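Long-range contacts in amidohydrolase (Xanthomonas campestris pv. campestris, PDB 4DZH), which probably deaminates adenosine-type nucleosides such as 5'-methylthioadenosine, using a zinc ion held in an amidohydrolase TIM-barrel: residues 227-232 against 261-266; 283-288 against 310-315; 380-385 against 408-413. All blocks are in the same frame, centred on the assembly; numbering follows the deposited sequence.

Interaction 1: residues 227-232 against 261-266. With ZN (zinc ion), chain E.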
loop_
_atom_site.group_PDB
_atom_site.type_symbol
_atom_site.label_atom_id
_atom_site.label_comp_id
_atom_site.label_asym_id
_atom_site.label_seq_id
_atom_site.Cartn_x
_atom_site.Cartn_y
_atom_site.Cartn_z
ATOM N N LEU A 227 -1.544 23.026 11.139
ATOM C CA LEU A 227 -2.974 23.036 11.469
ATOM C C LEU A 227 -3.800 22.039 10.661
ATOM O O LEU A 227 -3.855 22.121 9.420
ATOM C CB LEU A 227 -3.528 24.434 11.233
ATOM C CG LEU A 227 -5.024 24.681 11.375
ATOM C CD1 LEU A 227 -5.399 24.546 12.819
ATOM C CD2 LEU A 227 -5.380 26.115 10.878
ATOM N N HIS A 228 -4.483 21.117 11.338
ATOM C CA HIS A 228 -5.526 20.340 10.653
ATOM C C HIS A 228 -6.582 21.273 10.076
ATOM O O HIS A 228 -7.242 21.989 10.847
ATOM C CB HIS A 228 -6.233 19.361 11.593
ATOM C CG HIS A 228 -5.342 18.345 12.243
ATOM N ND1 HIS A 228 -5.095 18.365 13.595
ATOM C CD2 HIS A 228 -4.752 17.220 11.766
ATOM C CE1 HIS A 228 -4.354 17.319 13.919
ATOM N NE2 HIS A 228 -4.127 16.606 12.832
ATOM N N THR A 229 -6.785 21.249 8.760
ATOM C CA THR A 229 -7.668 22.241 8.116
ATOM C C THR A 229 -8.607 21.612 7.083
ATOM O O THR A 229 -8.154 20.964 6.127
ATOM C CB THR A 229 -6.817 23.308 7.405
ATOM O OG1 THR A 229 -5.840 23.853 8.299
ATOM C CG2 THR A 229 -7.696 24.484 6.867
ATOM N N HIS A 230 -9.926 21.823 7.219
ATOM C CA HIS A 230 -10.877 21.316 6.217
ATOM C C HIS A 230 -10.774 19.789 6.008
ATOM O O HIS A 230 -10.859 19.261 4.878
ATOM C CB HIS A 230 -10.763 22.058 4.863
ATOM C CG HIS A 230 -11.430 23.401 4.856
ATOM N ND1 HIS A 230 -12.137 23.859 3.766
ATOM C CD2 HIS A 230 -11.476 24.383 5.788
ATOM C CE1 HIS A 230 -12.615 25.067 4.036
ATOM N NE2 HIS A 230 -12.224 25.408 5.252
ATOM N N GLU A 231 -10.611 19.085 7.118
ATOM C CA GLU A 231 -10.467 17.654 7.077
ATOM C C GLU A 231 -11.796 16.943 6.771
ATOM O O GLU A 231 -11.836 15.879 6.156
ATOM C CB GLU A 231 -9.856 17.156 8.403
ATOM C CG GLU A 231 -9.665 15.631 8.377
ATOM C CD GLU A 231 -9.008 15.076 9.620
ATOM O OE1 GLU A 231 -8.931 15.809 10.620
ATOM O OE2 GLU A 231 -8.539 13.904 9.558
ATOM N N THR A 232 -12.924 17.542 7.197
ATOM C CA THR A 232 -14.194 16.849 7.040
ATOM C C THR A 232 -15.305 17.813 6.623
ATOM O O THR A 232 -15.196 19.019 6.885
ATOM C CB THR A 232 -14.655 16.113 8.331
ATOM O OG1 THR A 232 -14.933 17.052 9.368
ATOM C CG2 THR A 232 -13.600 15.122 8.841
ATOM N N LEU A 261 1.778 28.828 6.977
ATOM C CA LEU A 261 0.731 27.834 7.239
ATOM C C LEU A 261 1.006 26.499 6.584
ATOM O O LEU A 261 1.157 26.416 5.370
ATOM C CB LEU A 261 -0.644 28.320 6.773
ATOM C CG LEU A 261 -1.862 27.426 7.073
ATOM C CD1 LEU A 261 -2.024 27.140 8.593
ATOM C CD2 LEU A 261 -3.179 27.995 6.488
ATOM N N ILE A 262 1.018 25.453 7.399
ATOM C CA ILE A 262 1.028 24.084 6.904
ATOM C C ILE A 262 -0.370 23.521 7.129
ATOM O O ILE A 262 -0.743 23.223 8.276
ATOM C CB ILE A 262 2.060 23.232 7.688
ATOM C CG1 ILE A 262 3.426 23.924 7.756
ATOM C CG2 ILE A 262 2.133 21.828 7.076
ATOM C CD1 ILE A 262 4.419 23.267 8.759
ATOM N N ALA A 263 -1.163 23.397 6.061
ATOM C CA ALA A 263 -2.560 23.021 6.184
ATOM C C ALA A 263 -2.717 21.537 5.919
ATOM O O ALA A 263 -2.506 21.068 4.799
ATOM C CB ALA A 263 -3.403 23.814 5.169
ATOM N N VAL A 264 -3.130 20.807 6.938
ATOM C CA VAL A 264 -3.175 19.340 6.823
ATOM C C VAL A 264 -4.560 18.822 6.452
ATOM O O VAL A 264 -5.591 19.305 6.956
ATOM C CB VAL A 264 -2.710 18.723 8.140
ATOM C CG1 VAL A 264 -2.619 17.186 8.005
ATOM C CG2 VAL A 264 -1.332 19.310 8.507
ATOM N N HIS A 265 -4.590 17.889 5.509
ATOM C CA HIS A 265 -5.793 17.149 5.073
ATOM C C HIS A 265 -6.476 17.808 3.901
ATOM O O HIS A 265 -6.400 17.347 2.771
ATOM C CB HIS A 265 -6.765 16.785 6.208
ATOM C CG HIS A 265 -6.163 15.874 7.253
ATOM N ND1 HIS A 265 -5.642 14.626 6.958
ATOM C CD2 HIS A 265 -6.032 16.026 8.597
ATOM C CE1 HIS A 265 -5.206 14.051 8.072
ATOM N NE2 HIS A 265 -5.408 14.891 9.077
ATOM N N MET A 266 -7.158 18.898 4.201
ATOM C CA MET A 266 -7.688 19.761 3.150
ATOM C C MET A 266 -8.511 18.952 2.133
ATOM O O MET A 266 -8.293 19.093 0.911
ATOM C CB MET A 266 -6.513 20.543 2.512
ATOM C CG MET A 266 -5.803 21.528 3.453
ATOM S SD MET A 266 -6.788 23.042 3.648
ATOM C CE MET A 266 -5.949 24.096 2.434
HETATM ZN ZN ZN E . -3.481 14.580 12.402
HETATM O O HOH W 1 -5.334 14.155 11.709
#

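Interaction 2: residues 283-288 against 310-315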
loop_
_atom_site.group_PDB
_atom_site.type_symbol
_atom_site.label_atom_id
_atom_site.label_comp_id
_atom_site.label_asym_id
_atom_site.label_seq_id
_atom_site.Cartn_x
_atom_site.Cartn_y
_atom_site.Cartn_z
ATOM N N SER A 283 1.446 25.703 2.411
ATOM C CA SER A 283 1.671 24.290 2.048
ATOM C C SER A 283 0.492 23.415 2.464
ATOM O O SER A 283 -0.110 23.613 3.517
ATOM C CB SER A 283 2.953 23.750 2.667
ATOM O OG SER A 283 4.103 24.417 2.175
ATOM N N VAL A 284 0.160 22.437 1.631
ATOM C CA VAL A 284 -0.871 21.456 1.968
ATOM C C VAL A 284 -0.167 20.115 2.211
ATOM O O VAL A 284 0.641 19.667 1.376
ATOM C CB VAL A 284 -1.938 21.329 0.860
ATOM C CG1 VAL A 284 -2.871 20.207 1.139
ATOM C CG2 VAL A 284 -2.777 22.628 0.831
ATOM N N VAL A 285 -0.473 19.495 3.342
ATOM C CA VAL A 285 -0.050 18.086 3.556
ATOM C C VAL A 285 -1.210 17.126 3.288
ATOM O O VAL A 285 -2.260 17.151 3.953
ATOM C CB VAL A 285 0.440 17.878 4.979
ATOM C CG1 VAL A 285 0.907 16.410 5.102
ATOM C CG2 VAL A 285 1.580 18.856 5.302
ATOM N N HIS A 286 -0.984 16.226 2.327
ATOM C CA HIS A 286 -1.938 15.214 1.920
ATOM C C HIS A 286 -1.670 13.908 2.662
ATOM O O HIS A 286 -0.556 13.387 2.622
ATOM C CB HIS A 286 -1.804 15.059 0.397
ATOM C CG HIS A 286 -2.763 14.098 -0.241
ATOM N ND1 HIS A 286 -4.072 13.913 0.174
ATOM C CD2 HIS A 286 -2.594 13.268 -1.304
ATOM C CE1 HIS A 286 -4.652 13.012 -0.597
ATOM N NE2 HIS A 286 -3.779 12.606 -1.508
ATOM N N CYS A 287 -2.697 13.414 3.342
ATOM C CA CYS A 287 -2.680 12.168 4.121
ATOM C C CYS A 287 -3.781 11.243 3.560
ATOM O O CYS A 287 -4.843 11.027 4.173
ATOM C CB CYS A 287 -2.952 12.486 5.595
ATOM S SG CYS A 287 -1.745 13.605 6.332
ATOM N N PRO A 288 -3.545 10.670 2.378
ATOM C CA PRO A 288 -4.637 9.953 1.712
ATOM C C PRO A 288 -5.152 8.721 2.463
ATOM O O PRO A 288 -6.339 8.421 2.469
ATOM C CB PRO A 288 -4.015 9.534 0.364
ATOM C CG PRO A 288 -2.480 9.640 0.574
ATOM C CD PRO A 288 -2.313 10.776 1.553
ATOM N N ASN A 310 2.463 24.300 -2.933
ATOM C CA ASN A 310 3.438 23.346 -2.394
ATOM C C ASN A 310 2.751 22.162 -1.695
ATOM O O ASN A 310 2.024 22.357 -0.735
ATOM C CB ASN A 310 4.435 23.992 -1.464
ATOM C CG ASN A 310 5.495 23.014 -1.039
ATOM O OD1 ASN A 310 6.335 22.595 -1.852
ATOM N ND2 ASN A 310 5.437 22.599 0.211
ATOM N N LEU A 311 2.957 20.944 -2.211
ATOM C CA LEU A 311 2.253 19.753 -1.707
ATOM C C LEU A 311 3.241 18.797 -1.041
ATOM O O LEU A 311 4.286 18.463 -1.610
ATOM C CB LEU A 311 1.525 19.019 -2.834
ATOM C CG LEU A 311 0.538 17.885 -2.514
ATOM C CD1 LEU A 311 -0.700 18.411 -1.803
ATOM C CD2 LEU A 311 0.143 17.109 -3.719
ATOM N N ALA A 312 2.893 18.379 0.180
ATOM C CA ALA A 312 3.645 17.342 0.897
ATOM C C ALA A 312 2.749 16.160 1.225
ATOM O O ALA A 312 1.527 16.185 1.026
ATOM C CB ALA A 312 4.208 17.957 2.172
ATOM N N ILE A 313 3.369 15.085 1.751
ATOM C CA ILE A 313 2.666 13.851 2.034
ATOM C C ILE A 313 2.975 13.456 3.476
ATOM O O ILE A 313 4.107 13.608 3.942
ATOM C CB ILE A 313 3.105 12.738 1.039
ATOM C CG1 ILE A 313 2.644 13.096 -0.377
ATOM C CG2 ILE A 313 2.520 11.349 1.447
ATOM C CD1 ILE A 313 3.172 12.181 -1.472
ATOM N N GLY A 314 1.941 13.021 4.181
ATOM C CA GLY A 314 2.102 12.558 5.553
ATOM C C GLY A 314 1.219 11.326 5.800
ATOM O O GLY A 314 0.277 11.014 5.038
ATOM N N THR A 315 1.467 10.623 6.893
ATOM C CA THR A 315 0.759 9.377 7.185
ATOM C C THR A 315 -0.382 9.562 8.213
ATOM O O THR A 315 -1.255 8.686 8.296
ATOM C CB THR A 315 1.709 8.236 7.698
ATOM O OG1 THR A 315 2.400 8.697 8.877
ATOM C CG2 THR A 315 2.740 7.803 6.608
#

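Interaction 3: residues 380-385 against 408-413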
loop_
_atom_site.group_PDB
_atom_site.type_symbol
_atom_site.label_atom_id
_atom_site.label_comp_id
_atom_site.label_asym_id
_atom_site.label_seq_id
_atom_site.Cartn_x
_atom_site.Cartn_y
_atom_site.Cartn_z
ATOM N N ASP A 380 20.934 13.621 4.337
ATOM C CA ASP A 380 19.801 12.746 4.704
ATOM C C ASP A 380 19.461 11.921 3.447
ATOM O O ASP A 380 18.837 12.436 2.488
ATOM C CB ASP A 380 18.582 13.572 5.084
ATOM C CG ASP A 380 18.744 14.373 6.410
ATOM O OD1 ASP A 380 19.855 14.553 6.953
ATOM O OD2 ASP A 380 17.673 14.812 6.919
ATOM N N LEU A 381 19.867 10.659 3.465
ATOM C CA LEU A 381 19.907 9.833 2.256
ATOM C C LEU A 381 19.414 8.432 2.554
ATOM O O LEU A 381 19.599 7.939 3.684
ATOM C CB LEU A 381 21.338 9.729 1.745
ATOM C CG LEU A 381 21.990 11.081 1.456
ATOM C CD1 LEU A 381 23.472 10.926 1.216
ATOM C CD2 LEU A 381 21.313 11.691 0.259
ATOM N N VAL A 382 18.858 7.820 1.522
ATOM C CA VAL A 382 18.323 6.454 1.617
ATOM C C VAL A 382 18.742 5.631 0.391
ATOM O O VAL A 382 18.619 6.096 -0.757
ATOM C CB VAL A 382 16.782 6.518 1.727
ATOM C CG1 VAL A 382 16.208 5.065 1.687
ATOM C CG2 VAL A 382 16.397 7.181 3.035
ATOM N N CYS A 383 19.177 4.394 0.655
ATOM C CA CYS A 383 19.443 3.391 -0.392
ATOM C C CYS A 383 18.243 2.452 -0.427
ATOM O O CYS A 383 17.892 1.888 0.609
ATOM C CB CYS A 383 20.696 2.576 -0.069
ATOM S SG CYS A 383 22.215 3.455 -0.537
ATOM N N VAL A 384 17.668 2.297 -1.608
ATOM C CA VAL A 384 16.551 1.349 -1.815
ATOM C C VAL A 384 17.104 0.252 -2.718
ATOM O O VAL A 384 17.457 0.545 -3.859
ATOM C CB VAL A 384 15.342 2.055 -2.495
ATOM C CG1 VAL A 384 14.161 1.085 -2.560
ATOM C CG2 VAL A 384 14.928 3.238 -1.674
ATOM N N ASP A 385 17.137 -0.991 -2.224
ATOM C CA ASP A 385 17.531 -2.138 -3.073
ATOM C C ASP A 385 16.520 -2.286 -4.188
ATOM O O ASP A 385 15.338 -2.425 -3.889
ATOM C CB ASP A 385 17.554 -3.409 -2.239
ATOM C CG ASP A 385 17.879 -4.635 -3.068
ATOM O OD1 ASP A 385 18.707 -4.507 -4.003
ATOM O OD2 ASP A 385 17.276 -5.700 -2.800
ATOM N N HIS A 408 10.342 -2.329 2.804
ATOM C CA HIS A 408 11.321 -3.281 3.320
ATOM C C HIS A 408 12.505 -3.337 2.374
ATOM O O HIS A 408 13.522 -3.963 2.719
ATOM C CB HIS A 408 10.679 -4.659 3.416
ATOM C CG HIS A 408 10.249 -5.184 2.083
ATOM N ND1 HIS A 408 9.078 -4.788 1.461
ATOM C CD2 HIS A 408 10.845 -6.060 1.233
ATOM C CE1 HIS A 408 8.965 -5.403 0.291
ATOM N NE2 HIS A 408 10.023 -6.180 0.128
ATOM N N GLN A 409 12.413 -2.680 1.215
ATOM C CA GLN A 409 13.572 -2.633 0.317
ATOM C C GLN A 409 14.552 -1.545 0.699
ATOM O O GLN A 409 15.606 -1.418 0.063
ATOM C CB GLN A 409 13.147 -2.452 -1.109
ATOM C CG GLN A 409 12.266 -3.660 -1.548
ATOM C CD GLN A 409 11.877 -3.558 -2.973
ATOM O OE1 GLN A 409 10.689 -3.431 -3.287
ATOM N NE2 GLN A 409 12.859 -3.643 -3.875
ATOM N N VAL A 410 14.186 -0.706 1.663
ATOM C CA VAL A 410 15.180 0.232 2.200
ATOM C C VAL A 410 16.285 -0.530 2.909
ATOM O O VAL A 410 16.014 -1.316 3.822
ATOM C CB VAL A 410 14.496 1.235 3.180
ATOM C CG1 VAL A 410 15.533 2.101 3.911
ATOM C CG2 VAL A 410 13.471 2.113 2.395
ATOM N N THR A 411 17.543 -0.313 2.539
ATOM C CA THR A 411 18.627 -1.037 3.206
ATOM C C THR A 411 19.557 -0.182 4.037
ATOM O O THR A 411 20.066 -0.623 5.057
ATOM C CB THR A 411 19.485 -1.803 2.195
ATOM O OG1 THR A 411 20.012 -0.886 1.226
ATOM C CG2 THR A 411 18.631 -2.886 1.477
ATOM N N ASP A 412 19.705 1.068 3.641
ATOM C CA ASP A 412 20.589 1.973 4.379
ATOM C C ASP A 412 19.994 3.380 4.449
ATOM O O ASP A 412 19.393 3.835 3.489
ATOM C CB ASP A 412 21.985 2.027 3.741
ATOM C CG ASP A 412 22.645 0.625 3.617
ATOM O OD1 ASP A 412 23.338 0.168 4.562
ATOM O OD2 ASP A 412 22.427 -0.026 2.583
ATOM N N VAL A 413 20.217 3.996 5.590
ATOM C CA VAL A 413 19.701 5.329 5.885
ATOM C C VAL A 413 20.740 6.140 6.643
ATOM O O VAL A 413 21.333 5.673 7.647
ATOM C CB VAL A 413 18.468 5.202 6.780
ATOM C CG1 VAL A 413 18.014 6.596 7.241
ATOM C CG2 VAL A 413 17.375 4.485 6.020
#

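Interaction 1: residues 227-232 against 261-266
Leu227 to Thr229 run parallel to Ala263 to His265 as neighbouring strands of the amidohydrolase TIM barrel, at whose C-terminal end the zinc site lies. The ladder starts with Leu227 N to Ile262 O (3.0 Å), followed by Val264 N to Leu227 O, Thr229 N to Val264 O and, more bent, Met266 N to Thr229 O (132° at the hydrogen). Leu227 O accepts twice: Thr229 OG1 reaches it from the face of the carbonyl plane opposite to Val264 N. Apolar contacts are Leu227 CB on Leu261 CD1 and Thr229 CG2 beside Met266 SD (3.6 Å). His228, Glu231 and His265 line the metal end. His228 NE2 binds zinc at 2.2 Å together with His79, His81 and Asp316, while its ND1 is hydrogen-bonded to His201 O, which fixes the ring's rotation. The rings of His228 and His265 meet rim to rim in almost the same plane. His265 is sandwiched: Val264 CG1 sits over the centre of one face, and the Glu231 carboxylate, reached through an extended chain (chi2 177°), stacks on the other, its plane 10° from the ring's. At the ring edge, His265 NE2 is hydrogen-bonded to the zinc-bound water at 2.7 Å.

Interaction 2: residues 283-288 against 310-315
Ser283 and Asn310 meet on two parallel strands of the barrel, Asn310 ND2 donating to Ser283 OG (3.0 Å), which lies 21° out of the amide plane. In Asn310, chi1 of -174° places CG anti to the backbone N, and ND2 reaches the hydroxyl; ND2 also donates to Gly359 O. On the other face of the sheet Val284 and Leu311 cross at a slant, CG1 against CD1 at 4.1 Å, and the same Leu311 methyl comes up to His286 CB. The ring of His286 has Pro288 CD over the centre of one face. Back on the face of Ser283, Val285 sends its two methyls to different partners: CG2 rests on Ala312 CB, while CG1 lies 3.7 Å from Gly314 N, over the backbone. Four backbone bonds keep this register, from Val284 N to Asn310 O through to Gly314 N on His286 O. The pair belongs to the TIM barrel: Val285 and Ala312 pack on Ala78 of strand 69-80, Cys287 touches the zinc ligand His79, Ile313 leans on helices 326-341 and 349-363, and strand 261-265 continues the sheet beyond 283-286.

Interaction 3: residues 380-385 against 408-413
Val382 touches two valines of the opposing strand, its CG1 methyl meeting Val410 CG1 at 3.8 Å and its CG2 meeting Val413 CG2 at 4.1 Å. Val382 and Val413 lie side by side as a non-hydrogen-bonded antiparallel pair, whereas Val410 crosses Val382 at about a right angle. With CG1 of Val382 anti to the backbone N (chi1 175°), its two methyls fork, one to each neighbour. Val384 adds to this apolar face: its CG1 rests on Gln409 CB (4.0 Å) and its CG2 touches Val410 more loosely. A beta bulge after Cys383 sets the shape here. Thr411 is the extra residue, so Cys383 pairs with Asp412 but Val384 with Val410. Cys383 N donates to Asp412 O, and Thr411 N to Cys383 O (2.9 Å). On the far face Cys383 CB rests against Thr411 OG1 and Asp412 CB, and Thr411 OG1 donates to Asp412 OD2, which also forms a salt bridge with Arg66. Thr411 CG2 packs against Asp385 CB at 3.9 Å. Asp385 N is held by Gln409 O, and Gln409 NE2 returns a weak bond to Asp385 O (126° at the hydrogen); its amide is also fixed by Thr391 and Gly406. This is structural packing away from the metal sites. The antiparallel pair lies within a mixed sheet that includes barrel strand 69-80: strand 381-385 runs beside it, with Cys383 on Leu71 and Val384 on Met72, while strand 410-415 pairs onward with 418-422, where Val410 and Val413 touch Leu421, and helix 397-403 lies in the connection.

How the interactions relate
From the N terminus, interaction 1 comes first, bringing strands 225-229 and 261-265 together across the 28 residues between its segments, mostly helical. Interaction 2 follows, closing a partly helical connection from 283-286 to 310-313, and interaction 3 then pairs 381-385 with 410-415 across a loop holding helix 397-403. The three are in series; none nests or crosses. Interactions 1 and 2 share one parallel sheet, for strands 261-265 and 283-286 are neighbours, with Ala263 and His265 bonded through their backbones to Ser283 and Val285. Interaction 3 lies apart, its centre about 22 Å from that of interaction 2, but strand 69-80, which carries zinc ligand His79, with His81 just after it, runs from strand 381-385 up to interaction 2.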